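SAM-dependent methyltransferase (Pyrococcus horikoshii, PDB 1WZN) probably transfers the methyl group of S-adenosyl-L-methionine to an as yet unidentified acceptor, and is seen here with the by-product S-adenosyl-L-homocysteine bound. Local coordinates at residues A[113-116]-A[117-121]; A[211-214]-A[215-219]. All blocks are in the same frame, centred on the assembly; numbering follows the deposited sequence.

Contact 1: residues A[113-116]-A[117-121]; sequences FSTI and MYFDE. With MG (magnesium ion), chain E; SAH (S-adenosyl-L-homocysteine), chain F.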
loop_
_atom_site.group_PDB
_atom_site.type_symbol
_atom_site.label_atom_id
_atom_site.label_comp_id
_atom_site.label_asym_id
_atom_site.label_seq_id
_atom_site.Cartn_x
_atom_site.Cartn_y
_atom_site.Cartn_z
ATOM N N PHE A 113 18.626 15.770 -18.347
ATOM C CA PHE A 113 18.118 15.415 -17.031
ATOM C C PHE A 113 16.912 16.153 -16.458
ATOM O O PHE A 113 16.990 16.782 -15.397
ATOM C CB PHE A 113 19.280 15.426 -16.024
ATOM C CG PHE A 113 19.026 14.598 -14.783
ATOM C CD1 PHE A 113 18.404 13.354 -14.872
ATOM C CD2 PHE A 113 19.417 15.059 -13.530
ATOM C CE1 PHE A 113 18.173 12.582 -13.727
ATOM C CE2 PHE A 113 19.190 14.293 -12.379
ATOM C CZ PHE A 113 18.566 13.054 -12.483
ATOM N N SER A 114 15.798 16.074 -17.183
ATOM C CA SER A 114 14.522 16.635 -16.739
ATOM C C SER A 114 14.415 18.117 -16.460
ATOM O O SER A 114 13.450 18.547 -15.828
ATOM C CB SER A 114 14.074 15.889 -15.482
ATOM O OG SER A 114 14.323 14.502 -15.620
ATOM N N THR A 115 15.365 18.914 -16.930
ATOM C CA THR A 115 15.306 20.337 -16.643
ATOM C C THR A 115 14.132 21.118 -17.227
ATOM O O THR A 115 13.817 22.198 -16.731
ATOM C CB THR A 115 16.639 21.016 -17.014
ATOM O OG1 THR A 115 17.687 20.398 -16.261
ATOM C CG2 THR A 115 16.611 22.508 -16.673
ATOM N N ILE A 116 13.453 20.603 -18.250
ATOM C CA ILE A 116 12.319 21.372 -18.762
ATOM C C ILE A 116 11.250 21.522 -17.689
ATOM O O ILE A 116 10.416 22.424 -17.766
ATOM C CB ILE A 116 11.642 20.742 -20.013
ATOM C CG1 ILE A 116 11.159 19.327 -19.706
ATOM C CG2 ILE A 116 12.594 20.782 -21.197
ATOM C CD1 ILE A 116 10.315 18.733 -20.821
ATOM N N MET A 117 11.286 20.652 -16.681
ATOM C CA MET A 117 10.295 20.701 -15.606
ATOM C C MET A 117 10.378 21.960 -14.748
ATOM O O MET A 117 9.437 22.282 -14.026
ATOM C CB MET A 117 10.411 19.456 -14.721
ATOM C CG MET A 117 9.983 18.175 -15.424
ATOM S SD MET A 117 10.063 16.705 -14.376
ATOM C CE MET A 117 8.638 16.962 -13.309
ATOM N N TYR A 118 11.497 22.677 -14.821
ATOM C CA TYR A 118 11.638 23.904 -14.045
ATOM C C TYR A 118 10.861 25.051 -14.679
ATOM O O TYR A 118 10.675 26.094 -14.056
ATOM C CB TYR A 118 13.117 24.305 -13.922
ATOM C CG TYR A 118 13.836 23.620 -12.788
ATOM C CD1 TYR A 118 13.736 24.100 -11.481
ATOM C CD2 TYR A 118 14.554 22.449 -13.005
ATOM C CE1 TYR A 118 14.331 23.418 -10.418
ATOM C CE2 TYR A 118 15.146 21.759 -11.950
ATOM C CZ TYR A 118 15.026 22.248 -10.662
ATOM O OH TYR A 118 15.584 21.546 -9.616
ATOM N N PHE A 119 10.382 24.848 -15.904
ATOM C CA PHE A 119 9.676 25.905 -16.627
ATOM C C PHE A 119 8.192 25.664 -16.852
ATOM O O PHE A 119 7.798 24.562 -17.236
ATOM C CB PHE A 119 10.360 26.105 -17.982
ATOM C CG PHE A 119 11.839 26.304 -17.877
ATOM C CD1 PHE A 119 12.356 27.506 -17.419
ATOM C CD2 PHE A 119 12.719 25.268 -18.183
ATOM C CE1 PHE A 119 13.734 27.679 -17.266
ATOM C CE2 PHE A 119 14.097 25.430 -18.032
ATOM C CZ PHE A 119 14.603 26.635 -17.573
ATOM N N ASP A 120 7.370 26.690 -16.617
ATOM C CA ASP A 120 5.934 26.546 -16.849
ATOM C C ASP A 120 5.687 26.667 -18.350
ATOM O O ASP A 120 6.632 26.870 -19.115
ATOM C CB ASP A 120 5.099 27.586 -16.066
ATOM C CG ASP A 120 5.486 29.036 -16.360
ATOM O OD1 ASP A 120 5.991 29.355 -17.460
ATOM O OD2 ASP A 120 5.248 29.878 -15.467
ATOM N N GLU A 121 4.433 26.547 -18.773
ATOM C CA GLU A 121 4.118 26.597 -20.199
ATOM C C GLU A 121 4.678 27.806 -20.945
ATOM O O GLU A 121 5.297 27.654 -21.999
ATOM C CB GLU A 121 2.603 26.529 -20.420
ATOM C CG GLU A 121 2.226 26.274 -21.869
ATOM C CD GLU A 121 0.726 26.219 -22.096
ATOM O OE1 GLU A 121 0.054 27.259 -21.926
ATOM O OE2 GLU A 121 0.219 25.135 -22.443
HETATM MG MG MG E . 4.679 32.166 -15.748
HETATM N N SAH F . 22.326 18.973 -17.253
HETATM C CA SAH F . 22.949 18.576 -15.918
HETATM C CB SAH F . 22.296 19.132 -14.683
HETATM C CG SAH F . 20.852 18.806 -14.337
HETATM S SD SAH F . 20.465 19.772 -12.808
HETATM C C SAH F . 22.972 16.981 -15.901
HETATM O O SAH F . 22.526 16.343 -16.873
HETATM O OXT SAH F . 23.487 16.440 -14.844
HETATM C "C5'" SAH F . 19.453 21.087 -13.369
HETATM C "C4'" SAH F . 20.330 22.382 -13.732
HETATM O "O4'" SAH F . 19.336 23.335 -14.126
HETATM C "C3'" SAH F . 21.048 23.043 -12.578
HETATM O "O3'" SAH F . 22.459 23.046 -12.801
HETATM C "C2'" SAH F . 20.384 24.481 -12.519
HETATM O "O2'" SAH F . 21.291 25.480 -12.072
HETATM C "C1'" SAH F . 19.904 24.667 -13.947
HETATM N N9 SAH F . 18.941 25.575 -14.174
HETATM C C8 SAH F . 17.644 25.717 -13.697
HETATM N N7 SAH F . 16.994 26.737 -14.152
HETATM C C5 SAH F . 17.915 27.374 -15.030
HETATM C C6 SAH F . 17.788 28.552 -15.839
HETATM N N6 SAH F . 16.679 29.303 -15.894
HETATM N N1 SAH F . 18.910 28.871 -16.577
HETATM C C2 SAH F . 20.058 28.134 -16.548
HETATM N N3 SAH F . 20.215 26.996 -15.784
HETATM C C4 SAH F . 19.110 26.679 -15.054
HETATM O O HOH W 1 6.005 32.023 -17.232
HETATM O O HOH W 2 2.918 31.871 -16.851
#
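M117 opens the second half of a short 3-10 turn by giving its N-H to S114 O, three residues back; this turn lies in the loop after strand 106-111 of the Rossmann-like methyltransferase fold and borders the S-adenosyl-L-homocysteine pocket. The bond is 3.1 Å from M117 N to S114 O, and M117 CB and CG lie against the same oxygen. Y118 repeats the pattern, its N 3.0 Å from T115 O, and the edge of its ring also approaches that carbonyl. Its hydroxyl is hydrogen-bonded to Y5 and D205. F119 N closes the third link on I116 O at 3.1 Å. In all three the donor stands well above the carbonyl plane, as much as 53° out of it for Y118 N, a consequence of the tight 3-10 winding. F119 CG stands anti to its carbonyl carbon (chi1 -52°), turning the ring back toward T115. Its CE2 comes 4.1 Å from T115 CG2. The adenine amino group lies in plane at the ring edge, SAH N6 being 3.6 Å from F119 CE1. T115, buried beside the ribose, has OG1 3.5 Å from SAH C5'. Beyond the turn, D120 caps helix 121-134. Its two oxygens divide the work: OD1 accepts from D123 N and a magnesium-bound water, and OD2 binds the magnesium ion itself at 2.4 Å.

Contact 2: residues A[211-214]-A[215-219]; sequences TPRE and VRLLA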
loop_
_atom_site.group_PDB
_atom_site.type_symbol
_atom_site.label_atom_id
_atom_site.label_comp_id
_atom_site.label_asym_id
_atom_site.label_seq_id
_atom_site.Cartn_x
_atom_site.Cartn_y
_atom_site.Cartn_z
ATOM N N THR A 211 3.208 15.872 -20.253
ATOM C CA THR A 211 3.099 14.561 -20.877
ATOM C C THR A 211 3.921 14.663 -22.153
ATOM O O THR A 211 4.259 15.764 -22.588
ATOM C CB THR A 211 1.659 14.226 -21.275
ATOM O OG1 THR A 211 1.193 15.197 -22.223
ATOM C CG2 THR A 211 0.753 14.218 -20.041
ATOM N N PRO A 212 4.262 13.523 -22.764
ATOM C CA PRO A 212 5.050 13.561 -24.000
ATOM C C PRO A 212 4.324 14.333 -25.098
ATOM O O PRO A 212 4.930 15.117 -25.826
ATOM C CB PRO A 212 5.214 12.084 -24.343
ATOM C CG PRO A 212 5.272 11.447 -22.991
ATOM C CD PRO A 212 4.157 12.145 -22.253
ATOM N N ARG A 213 3.019 14.111 -25.207
ATOM C CA ARG A 213 2.230 14.793 -26.225
ATOM C C ARG A 213 2.218 16.303 -26.003
ATOM O O ARG A 213 2.249 17.073 -26.962
ATOM C CB ARG A 213 0.803 14.246 -26.240
ATOM C CG ARG A 213 -0.076 14.827 -27.340
ATOM C CD ARG A 213 -1.379 14.055 -27.416
ATOM N NE ARG A 213 -1.125 12.648 -27.706
ATOM C CZ ARG A 213 -1.885 11.644 -27.280
ATOM N NH1 ARG A 213 -2.957 11.885 -26.537
ATOM N NH2 ARG A 213 -1.563 10.399 -27.594
ATOM N N GLU A 214 2.177 16.723 -24.742
ATOM C CA GLU A 214 2.183 18.147 -24.411
ATOM C C GLU A 214 3.459 18.805 -24.909
ATOM O O GLU A 214 3.426 19.857 -25.544
ATOM C CB GLU A 214 2.119 18.360 -22.903
ATOM C CG GLU A 214 0.759 18.270 -22.280
ATOM C CD GLU A 214 0.844 18.441 -20.782
ATOM O OE1 GLU A 214 -0.189 18.673 -20.144
ATOM O OE2 GLU A 214 1.958 18.342 -20.237
ATOM N N VAL A 215 4.592 18.191 -24.592
ATOM C CA VAL A 215 5.867 18.744 -25.017
ATOM C C VAL A 215 5.940 18.810 -26.540
ATOM O O VAL A 215 6.406 19.805 -27.092
ATOM C CB VAL A 215 7.043 17.916 -24.473
ATOM C CG1 VAL A 215 8.367 18.580 -24.864
ATOM C CG2 VAL A 215 6.944 17.822 -22.951
ATOM N N ARG A 216 5.474 17.764 -27.217
ATOM C CA ARG A 216 5.496 17.756 -28.677
ATOM C C ARG A 216 4.651 18.895 -29.244
ATOM O O ARG A 216 5.084 19.603 -30.158
ATOM C CB ARG A 216 5.001 16.415 -29.234
ATOM C CG ARG A 216 4.838 16.428 -30.752
ATOM C CD ARG A 216 4.590 15.048 -31.349
ATOM N NE ARG A 216 3.354 14.433 -30.877
ATOM C CZ ARG A 216 2.143 14.961 -31.024
ATOM N NH1 ARG A 216 1.986 16.128 -31.635
ATOM N NH2 ARG A 216 1.085 14.315 -30.559
ATOM N N LEU A 217 3.451 19.081 -28.697
ATOM C CA LEU A 217 2.559 20.147 -29.150
ATOM C C LEU A 217 3.188 21.518 -28.936
ATOM O O LEU A 217 3.015 22.429 -29.749
ATOM C CB LEU A 217 1.224 20.091 -28.399
ATOM C CG LEU A 217 0.298 18.906 -28.670
ATOM C CD1 LEU A 217 -0.870 18.953 -27.693
ATOM C CD2 LEU A 217 -0.199 18.950 -30.114
ATOM N N LEU A 218 3.909 21.676 -27.832
ATOM C CA LEU A 218 4.550 22.952 -27.550
ATOM C C LEU A 218 5.783 23.149 -28.430
ATOM O O LEU A 218 6.088 24.267 -28.833
ATOM C CB LEU A 218 4.936 23.029 -26.069
ATOM C CG LEU A 218 3.753 23.082 -25.095
ATOM C CD1 LEU A 218 4.226 22.799 -23.678
ATOM C CD2 LEU A 218 3.086 24.443 -25.184
ATOM N N ALA A 219 6.472 22.055 -28.740
ATOM C CA ALA A 219 7.687 22.100 -29.558
ATOM C C ALA A 219 7.448 22.218 -31.065
ATOM O O ALA A 219 8.216 22.881 -31.765
ATOM C CB ALA A 219 8.535 20.872 -29.278
#
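A capping box starts helix 212-219: T211 at the N-cap accepts the N-H of E214 on OG1, 3.1 Å from E214 N, and the extended E214 side chain accepts the N-H of T211 on OE2, an atom whose position is less certain. With the same reserve, T211 OG1 is also hydrogen-bonded to E214 OE2 of the second subunit. E214 OE1 is held by Q181. The main chain then takes up regular i to i+4 bonding, from V215 N to T211 O through to L218 N to E214 O. Side chains lie close along these carbonyls: V215 CG2 sits 3.4 Å from T211 O, and L217 CG 3.2 Å from R213 O. On another side of the helix R213 and R216 run side by side, both with CG anti to the backbone N (chi1 -176° and 173°), their guanidinium planes turned 42° apart. R216 NH2 rests 3.5 Å from R213 CG and 4.0 Å from R213 NE. This closeness of like charges is probably eased by E121 of the second subunit, which forms a salt bridge with R216 and a long, weak ion pair with R213. Within its own subunit the helix packs P212 on strands 225-230 and 242-248, R216 on strand 225-230, and V215 and L218 against F128 of helix 121-134.

How the contacts relate
Contact 1 comes first along the chain and closes before contact 2 opens, yet their centres are only 12 Å apart. Helix 212-219 packs on the loop through I116, whose CD1 lies 4.1 Å from V215 CG2, and on the first residue of helix 121-134, E121, whose CG is 3.9 Å from L218 CD2. Strand 198-208 of the antiparallel sheet also borders the 113-121 segment and leads toward helix 212-219, whereas strand 242-248 of the mixed sheet meets V215 through I245. The pair illustrates how one small interface can serve both fold and assembly, since E121, which packs on L218 of its own chain, also faces the second subunit's copy of helix 212-219.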